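Local coordinates for tyrosine-protein kinase receptor torso (Bombyx mori, PDB 5AOQ) that acts as a probable receptor tyrosine kinase that binds prothoracicotropic hormone through its extracellular region and signals through the MAPK pathway to initiate metamorphosis, at residues A[46-51]-A[129-134]; A[83-88]-A[120-125]. All blocks are in the same frame, centred on the assembly; numbering follows the deposited sequence.

Contact 1 of 2, residues A[46-51]-A[129-134]; sequences CKTNFE and GTLQDW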
ATOM      1  N   CYS A  46       2.373  15.238 -24.303  1.00 42.23           N
ATOM      2  CA  CYS A  46       3.485  15.552 -23.418  1.00 40.82           C
ATOM      3  C   CYS A  46       4.780  15.451 -24.211  1.00 38.87           C
ATOM      4  O   CYS A  46       5.189  14.357 -24.602  1.00 38.10           O
ATOM      5  CB  CYS A  46       3.507  14.611 -22.217  1.00 40.99           C
ATOM      6  SG  CYS A  46       4.743  15.001 -20.966  1.00 39.79           S
ATOM      7  N   LYS A  47       5.419  16.590 -24.449  1.00 46.13           N
ATOM      8  CA  LYS A  47       6.657  16.639 -25.219  1.00 44.91           C
ATOM      9  C   LYS A  47       7.879  16.780 -24.318  1.00 43.58           C
ATOM     10  O   LYS A  47       8.812  17.519 -24.629  1.00 43.21           O
ATOM     11  CB  LYS A  47       6.596  17.774 -26.241  1.00 45.99           C
ATOM     12  CG  LYS A  47       5.308  17.780 -27.062  1.00 47.72           C
ATOM     13  CD  LYS A  47       5.120  16.454 -27.804  1.00 47.38           C
ATOM     14  CE  LYS A  47       3.790  16.384 -28.531  1.00 52.38           C
ATOM     15  NZ  LYS A  47       3.626  15.091 -29.256  1.00 52.37           N
ATOM     16  N   THR A  48       7.860  16.061 -23.201  1.00 36.08           N
ATOM     17  CA  THR A  48       8.994  16.038 -22.290  1.00 35.03           C
ATOM     18  C   THR A  48      10.048  15.067 -22.808  1.00 34.16           C
ATOM     19  O   THR A  48       9.796  13.869 -22.942  1.00 34.41           O
ATOM     20  CB  THR A  48       8.578  15.618 -20.864  1.00 35.58           C
ATOM     21  OG1 THR A  48       7.491  16.437 -20.415  1.00 37.00           O
ATOM     22  CG2 THR A  48       9.750  15.750 -19.898  1.00 34.74           C
ATOM     23  N   ASN A  49      11.228  15.606 -23.096  1.00 36.26           N
ATOM     24  CA  ASN A  49      12.340  14.837 -23.641  1.00 35.96           C
ATOM     25  C   ASN A  49      13.623  15.137 -22.871  1.00 35.38           C
ATOM     26  O   ASN A  49      14.140  16.252 -22.923  1.00 35.49           O
ATOM     27  CB  ASN A  49      12.522  15.157 -25.129  1.00 36.57           C
ATOM     28  CG  ASN A  49      13.366  14.127 -25.854  1.00 36.95           C
ATOM     29  OD1 ASN A  49      14.305  13.565 -25.291  1.00 36.73           O
ATOM     30  ND2 ASN A  49      13.040  13.883 -27.119  1.00 37.89           N
ATOM     31  N   PHE A  50      14.132  14.138 -22.157  1.00 28.29           N
ATOM     32  CA  PHE A  50      15.343  14.310 -21.361  1.00 27.98           C
ATOM     33  C   PHE A  50      16.608  14.190 -22.202  1.00 28.36           C
ATOM     34  O   PHE A  50      17.678  14.644 -21.794  1.00 28.30           O
ATOM     35  CB  PHE A  50      15.388  13.283 -20.229  1.00 28.35           C
ATOM     36  CG  PHE A  50      14.484  13.610 -19.078  1.00 28.64           C
ATOM     37  CD1 PHE A  50      14.935  14.399 -18.035  1.00 28.91           C
ATOM     38  CD2 PHE A  50      13.188  13.128 -19.035  1.00 29.28           C
ATOM     39  CE1 PHE A  50      14.112  14.701 -16.971  1.00 29.81           C
ATOM     40  CE2 PHE A  50      12.359  13.428 -17.972  1.00 30.25           C
ATOM     41  CZ  PHE A  50      12.822  14.215 -16.940  1.00 30.52           C
ATOM     42  N   GLU A  51      16.483  13.579 -23.374  1.00 29.07           N
ATOM     43  CA  GLU A  51      17.632  13.336 -24.237  1.00 30.11           C
ATOM     44  C   GLU A  51      17.905  14.527 -25.155  1.00 30.60           C
ATOM     45  O   GLU A  51      18.971  14.616 -25.761  1.00 31.85           O
ATOM     46  CB  GLU A  51      17.408  12.059 -25.050  1.00 31.16           C
ATOM     47  CG  GLU A  51      17.514  10.794 -24.202  1.00 31.51           C
ATOM     48  CD  GLU A  51      17.216   9.526 -24.979  1.00 32.82           C
ATOM     49  OE1 GLU A  51      16.157   9.467 -25.638  1.00 32.65           O
ATOM     50  OE2 GLU A  51      18.037   8.587 -24.921  1.00 34.25           O
ATOM     51  N   GLY A 129       5.685  20.555 -20.915  1.00 40.57           N
ATOM     52  CA  GLY A 129       6.609  19.729 -20.161  1.00 38.75           C
ATOM     53  C   GLY A 129       7.971  19.703 -20.818  1.00 37.77           C
ATOM     54  O   GLY A 129       8.734  18.753 -20.646  1.00 36.48           O
ATOM     55  N   THR A 130       8.283  20.754 -21.568  1.00 31.64           N
ATOM     56  CA  THR A 130       9.585  20.873 -22.208  1.00 30.94           C
ATOM     57  C   THR A 130      10.642  21.259 -21.182  1.00 29.87           C
ATOM     58  O   THR A 130      10.510  22.260 -20.478  1.00 30.32           O
ATOM     59  CB  THR A 130       9.571  21.912 -23.344  1.00 32.19           C
ATOM     60  OG1 THR A 130       8.420  21.705 -24.174  1.00 33.52           O
ATOM     61  CG2 THR A 130      10.830  21.799 -24.187  1.00 31.61           C
ATOM     62  N   LEU A 131      11.694  20.451 -21.110  1.00 35.21           N
ATOM     63  CA  LEU A 131      12.774  20.664 -20.159  1.00 34.24           C
ATOM     64  C   LEU A 131      13.820  21.612 -20.720  1.00 34.47           C
ATOM     65  O   LEU A 131      14.430  21.322 -21.749  1.00 34.44           O
ATOM     66  CB  LEU A 131      13.433  19.333 -19.801  1.00 32.96           C
ATOM     67  CG  LEU A 131      12.560  18.314 -19.077  1.00 32.59           C
ATOM     68  CD1 LEU A 131      13.149  16.925 -19.243  1.00 31.65           C
ATOM     69  CD2 LEU A 131      12.443  18.673 -17.605  1.00 32.30           C
ATOM     70  N   GLN A 132      14.024  22.745 -20.056  1.00 28.25           N
ATOM     71  CA  GLN A 132      15.127  23.623 -20.418  1.00 28.44           C
ATOM     72  C   GLN A 132      16.390  23.094 -19.749  1.00 27.31           C
ATOM     73  O   GLN A 132      16.318  22.273 -18.837  1.00 26.50           O
ATOM     74  CB  GLN A 132      14.847  25.073 -20.016  1.00 29.49           C
ATOM     75  CG  GLN A 132      14.752  25.328 -18.522  1.00 29.33           C
ATOM     76  CD  GLN A 132      14.381  26.767 -18.208  1.00 30.66           C
ATOM     77  OE1 GLN A 132      15.039  27.430 -17.406  1.00 30.77           O
ATOM     78  NE2 GLN A 132      13.317  27.256 -18.838  1.00 31.84           N
ATOM     79  N   ASP A 133      17.542  23.558 -20.222  1.00 30.77           N
ATOM     80  CA  ASP A 133      18.832  22.989 -19.837  1.00 29.92           C
ATOM     81  C   ASP A 133      19.044  22.925 -18.322  1.00 29.38           C
ATOM     82  O   ASP A 133      18.654  23.832 -17.586  1.00 29.92           O
ATOM     83  CB  ASP A 133      19.959  23.790 -20.489  1.00 30.43           C
ATOM     84  CG  ASP A 133      19.888  23.760 -22.004  1.00 31.00           C
ATOM     85  OD1 ASP A 133      18.802  23.462 -22.544  1.00 31.27           O
ATOM     86  OD2 ASP A 133      20.917  24.034 -22.656  1.00 31.29           O
ATOM     87  N   TRP A 134      19.666  21.837 -17.875  1.00 25.05           N
ATOM     88  CA  TRP A 134      19.902  21.593 -16.456  1.00 24.53           C
ATOM     89  C   TRP A 134      20.811  22.646 -15.832  1.00 25.01           C
ATOM     90  O   TRP A 134      21.719  23.160 -16.483  1.00 25.41           O
ATOM     91  CB  TRP A 134      20.514  20.202 -16.257  1.00 23.56           C
ATOM     92  CG  TRP A 134      19.567  19.087 -16.577  1.00 23.12           C
ATOM     93  CD1 TRP A 134      19.488  18.385 -17.745  1.00 23.10           C
ATOM     94  CD2 TRP A 134      18.562  18.544 -15.715  1.00 22.78           C
ATOM     95  NE1 TRP A 134      18.494  17.440 -17.663  1.00 22.79           N
ATOM     96  CE2 TRP A 134      17.910  17.518 -16.427  1.00 22.56           C
ATOM     97  CE3 TRP A 134      18.151  18.825 -14.409  1.00 22.76           C
ATOM     98  CZ2 TRP A 134      16.867  16.775 -15.877  1.00 22.29           C
ATOM     99  CZ3 TRP A 134      17.114  18.092 -13.868  1.00 22.48           C
ATOM    100  CH2 TRP A 134      16.486  17.076 -14.598  1.00 22.24           C
TER
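L131 reaches across to F50 and sets its methyl CD1 over the centre of the phenyl ring, a CH-pi contact in which CD1 stands 3.3 Å from the ring centroid, nearly along the ring normal. A branched leucine suits the place: CD1 also packs on CG2 of T48 at 3.7 Å, while the other branch, CD2, turns to L125. The F50 ring is held at its rim too: CZ2 of W134 lies near its plane, 3.6 Å from CE1 of F50, so that the two aromatic residues meet edge to edge.

The hydroxyl OG1 of T48 donates to the backbone O of G129 at 2.6 Å, tilted 31° from the carbonyl plane. The torsion of T48 (chi1 -53°) divides its two branches between these tasks, OG1 on the carbonyl and CG2 against L131. Glycine suits position 129, since its positive phi would press a beta carbon against the preceding carbonyl O.

The two loop segments, one following helix 27-38 and the other leading into strand 134-140, close over a shared apolar patch. T48 and F50 rest on V30 of helix 27-38, C46 is tied to that helix by its disulfide with C31, and F50, L131 and W134 all reach L84 of strand 83-88.

Contact 2 of 2, residues A[83-88]-A[120-125]; sequences QLFILM and IWSTYL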
ATOM      1  N   GLN A  83       8.786  23.020 -11.503  1.00 33.15           N
ATOM      2  CA  GLN A  83      10.219  22.781 -11.365  1.00 32.08           C
ATOM      3  C   GLN A  83      10.527  21.308 -11.119  1.00 30.31           C
ATOM      4  O   GLN A  83       9.915  20.673 -10.260  1.00 30.15           O
ATOM      5  CB  GLN A  83      10.796  23.631 -10.234  1.00 32.92           C
ATOM      6  CG  GLN A  83      10.599  25.128 -10.420  1.00 34.90           C
ATOM      7  CD  GLN A  83      11.296  25.943  -9.349  1.00 35.74           C
ATOM      8  OE1 GLN A  83      10.684  26.790  -8.698  1.00 37.32           O
ATOM      9  NE2 GLN A  83      12.588  25.696  -9.166  1.00 34.77           N
ATOM     10  N   LEU A  84      11.483  20.783 -11.880  1.00 24.69           N
ATOM     11  CA  LEU A  84      11.940  19.404 -11.732  1.00 23.11           C
ATOM     12  C   LEU A  84      13.323  19.365 -11.103  1.00 22.51           C
ATOM     13  O   LEU A  84      14.202  20.149 -11.461  1.00 22.77           O
ATOM     14  CB  LEU A  84      11.959  18.694 -13.088  1.00 22.21           C
ATOM     15  CG  LEU A  84      12.590  17.297 -13.121  1.00 20.65           C
ATOM     16  CD1 LEU A  84      11.845  16.324 -12.220  1.00 20.46           C
ATOM     17  CD2 LEU A  84      12.628  16.777 -14.548  1.00 19.96           C
ATOM     18  N   PHE A  85      13.498  18.446 -10.156  1.00 21.84           N
ATOM     19  CA  PHE A  85      14.764  18.279  -9.452  1.00 21.31           C
ATOM     20  C   PHE A  85      15.192  16.823  -9.437  1.00 20.01           C
ATOM     21  O   PHE A  85      14.360  15.931  -9.265  1.00 19.84           O
ATOM     22  CB  PHE A  85      14.646  18.804  -8.024  1.00 22.25           C
ATOM     23  CG  PHE A  85      14.262  20.243  -7.953  1.00 23.68           C
ATOM     24  CD1 PHE A  85      12.938  20.622  -8.089  1.00 24.61           C
ATOM     25  CD2 PHE A  85      15.219  21.222  -7.777  1.00 24.22           C
ATOM     26  CE1 PHE A  85      12.577  21.945  -8.039  1.00 26.10           C
ATOM     27  CE2 PHE A  85      14.862  22.548  -7.724  1.00 25.75           C
ATOM     28  CZ  PHE A  85      13.540  22.909  -7.860  1.00 26.70           C
ATOM     29  N   ILE A  86      16.489  16.590  -9.620  1.00 19.21           N
ATOM     30  CA  ILE A  86      17.038  15.236  -9.595  1.00 18.08           C
ATOM     31  C   ILE A  86      18.336  15.152  -8.796  1.00 17.82           C
ATOM     32  O   ILE A  86      19.067  16.138  -8.673  1.00 18.23           O
ATOM     33  CB  ILE A  86      17.307  14.716 -11.022  1.00 17.14           C
ATOM     34  CG1 ILE A  86      18.298  15.637 -11.740  1.00 17.15           C
ATOM     35  CG2 ILE A  86      16.002  14.611 -11.800  1.00 17.38           C
ATOM     36  CD1 ILE A  86      18.771  15.121 -13.077  1.00 16.25           C
ATOM     37  N   LEU A  87      18.608  13.960  -8.266  1.00 17.27           N
ATOM     38  CA  LEU A  87      19.860  13.663  -7.572  1.00 16.99           C
ATOM     39  C   LEU A  87      20.752  12.786  -8.444  1.00 15.84           C
ATOM     40  O   LEU A  87      20.319  11.734  -8.920  1.00 15.31           O
ATOM     41  CB  LEU A  87      19.594  12.961  -6.236  1.00 17.46           C
ATOM     42  CG  LEU A  87      18.876  13.757  -5.143  1.00 18.68           C
ATOM     43  CD1 LEU A  87      18.659  12.880  -3.920  1.00 19.17           C
ATOM     44  CD2 LEU A  87      19.657  15.010  -4.771  1.00 19.19           C
ATOM     45  N   MET A  88      21.993  13.220  -8.642  1.00 19.45           N
ATOM     46  CA  MET A  88      22.908  12.546  -9.559  1.00 18.43           C
ATOM     47  C   MET A  88      24.109  11.915  -8.869  1.00 18.13           C
ATOM     48  O   MET A  88      24.789  12.552  -8.066  1.00 18.62           O
ATOM     49  CB  MET A  88      23.396  13.527 -10.623  1.00 18.37           C
ATOM     50  CG  MET A  88      22.487  13.594 -11.828  1.00 18.25           C
ATOM     51  SD  MET A  88      22.458  12.020 -12.706  1.00 17.09           S
ATOM     52  CE  MET A  88      20.808  12.056 -13.391  1.00 17.42           C
ATOM     53  N   ILE A 120      22.543  17.671  -6.823  1.00 17.78           N
ATOM     54  CA  ILE A 120      21.214  18.143  -7.180  1.00 16.87           C
ATOM     55  C   ILE A 120      21.260  18.862  -8.522  1.00 15.35           C
ATOM     56  O   ILE A 120      22.167  19.654  -8.777  1.00 15.24           O
ATOM     57  CB  ILE A 120      20.640  19.098  -6.112  1.00 17.68           C
ATOM     58  CG1 ILE A 120      20.743  18.470  -4.717  1.00 19.78           C
ATOM     59  CG2 ILE A 120      19.193  19.456  -6.441  1.00 17.20           C
ATOM     60  CD1 ILE A 120      20.404  19.420  -3.586  1.00 21.10           C
ATOM     61  N   TRP A 121      20.284  18.573  -9.378  1.00 18.39           N
ATOM     62  CA  TRP A 121      20.124  19.294 -10.636  1.00 17.40           C
ATOM     63  C   TRP A 121      18.670  19.708 -10.817  1.00 17.25           C
ATOM     64  O   TRP A 121      17.758  18.899 -10.625  1.00 17.69           O
ATOM     65  CB  TRP A 121      20.592  18.439 -11.815  1.00 17.08           C
ATOM     66  CG  TRP A 121      22.076  18.239 -11.859  1.00 17.51           C
ATOM     67  CD1 TRP A 121      22.796  17.297 -11.187  1.00 18.37           C
ATOM     68  CD2 TRP A 121      23.021  18.998 -12.621  1.00 17.59           C
ATOM     69  NE1 TRP A 121      24.132  17.422 -11.480  1.00 18.89           N
ATOM     70  CE2 TRP A 121      24.297  18.461 -12.359  1.00 18.47           C
ATOM     71  CE3 TRP A 121      22.914  20.081 -13.498  1.00 17.43           C
ATOM     72  CZ2 TRP A 121      25.456  18.969 -12.942  1.00 19.20           C
ATOM     73  CZ3 TRP A 121      24.065  20.586 -14.077  1.00 18.24           C
ATOM     74  CH2 TRP A 121      25.319  20.029 -13.795  1.00 19.11           C
ATOM     75  N   SER A 122      18.470  20.973 -11.185  1.00 13.25           N
ATOM     76  CA  SER A 122      17.138  21.569 -11.268  1.00 13.51           C
ATOM     77  C   SER A 122      16.761  21.977 -12.692  1.00 13.17           C
ATOM     78  O   SER A 122      17.631  22.243 -13.520  1.00 12.96           O
ATOM     79  CB  SER A 122      17.049  22.791 -10.347  1.00 14.26           C
ATOM     80  OG  SER A 122      17.906  23.834 -10.775  1.00 14.26           O
ATOM     81  N   THR A 123      15.458  22.017 -12.962  1.00 32.97           N
ATOM     82  CA  THR A 123      14.940  22.444 -14.262  1.00 33.16           C
ATOM     83  C   THR A 123      13.576  23.109 -14.136  1.00 34.12           C
ATOM     84  O   THR A 123      12.808  22.798 -13.228  1.00 34.64           O
ATOM     85  CB  THR A 123      14.818  21.250 -15.233  1.00 32.96           C
ATOM     86  OG1 THR A 123      16.114  20.701 -15.485  1.00 32.42           O
ATOM     87  CG2 THR A 123      14.189  21.666 -16.557  1.00 33.61           C
ATOM     88  N   TYR A 124      13.292  24.036 -15.049  1.00 15.35           N
ATOM     89  CA  TYR A 124      11.960  24.621 -15.185  1.00 16.63           C
ATOM     90  C   TYR A 124      11.207  23.962 -16.338  1.00 17.09           C
ATOM     91  O   TYR A 124      11.733  23.840 -17.444  1.00 16.99           O
ATOM     92  CB  TYR A 124      12.052  26.132 -15.403  1.00 17.70           C
ATOM     93  CG  TYR A 124      12.703  26.871 -14.257  1.00 17.74           C
ATOM     94  CD1 TYR A 124      11.978  27.187 -13.118  1.00 18.57           C
ATOM     95  CD2 TYR A 124      14.035  27.252 -14.312  1.00 17.37           C
ATOM     96  CE1 TYR A 124      12.559  27.862 -12.065  1.00 18.97           C
ATOM     97  CE2 TYR A 124      14.627  27.929 -13.262  1.00 17.76           C
ATOM     98  CZ  TYR A 124      13.883  28.231 -12.140  1.00 18.54           C
ATOM     99  OH  TYR A 124      14.459  28.903 -11.086  1.00 19.27           O
ATOM    100  N   LEU A 125       9.974  23.543 -16.073  1.00 30.47           N
ATOM    101  CA  LEU A 125       9.160  22.850 -17.067  1.00 30.77           C
ATOM    102  C   LEU A 125       8.262  23.804 -17.845  1.00 32.52           C
ATOM    103  O   LEU A 125       7.775  24.795 -17.303  1.00 33.70           O
ATOM    104  CB  LEU A 125       8.299  21.781 -16.391  1.00 30.50           C
ATOM    105  CG  LEU A 125       8.999  20.478 -16.007  1.00 28.84           C
ATOM    106  CD1 LEU A 125       8.155  19.684 -15.023  1.00 28.73           C
ATOM    107  CD2 LEU A 125       9.274  19.652 -17.252  1.00 28.41           C
TER
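Q83 and Y124 sit side by side at one end of this antiparallel strand pair and point the same way, with the flat amide and the phenol ring turned 35° from one another. The glutamine chain runs extended past CG, which brings CD to 3.6 Å from CE1 of Y124. Its CG methylene lies against the CD1-CE1 side of the ring. Replacing Q83 by alanine removes CG and the amide, which would probably leave a gap beside the Y124 ring and let the phenol turn more freely.

F85 and S122 follow on the same face. The small serine leaves room for the phenyl ring, whose CE2 comes to 3.4 Å from CB of S122, while the S122 hydroxyl OG is hydrogen-bonded to OG of S60. L87 and I120 then lie alongside each other, CD2 of L87 meeting CG1 of I120 at 3.6 Å.

The other face carries L84, T123, I86 and W121. I86 crosses W121 obliquely; it places CG1 between its backbone N and carbonyl carbon (chi1 59°), which turns it toward W121, where it packs on CB at 3.6 Å. M88 crosses the indole at about a right angle, CG lying 3.8 Å from CD1 of W121. Between the strands, L84 with T123 and I86 with W121 form hydrogen-bonded pairs, the backbone N of I86 giving to O of W121 at 2.8 Å.

W121 NE1 is bound by the carbonyl of Y16, and helix 20-23 reaches I86 and M88 through L23. Strands 98-101 and 134-140 flank the pair, making these the two central strands of a four-stranded antiparallel sheet in the first FN3 domain.

In the fold
Contact 2 is nested inside the chain loop that contact 1 closes, and the centres of the two lie about 11 Å apart within the first FN3 domain. They share one apolar interior, where L131 CD2 is 3.3 Å from L125 CD2. Contact 1 packs two loop segments against the L84, I86, W121 and T123 face of the strand pair; W134, a residue of contact 1 by the beginning of the outermost strand 134-140 of this chain's sheet, also packs on T123 and W121 of contact 2. Both contacts lie away from the residues implicated in hormone binding, D190 and K204; the second FN3 domain is involved in hormone binding, while both contacts belong to the first.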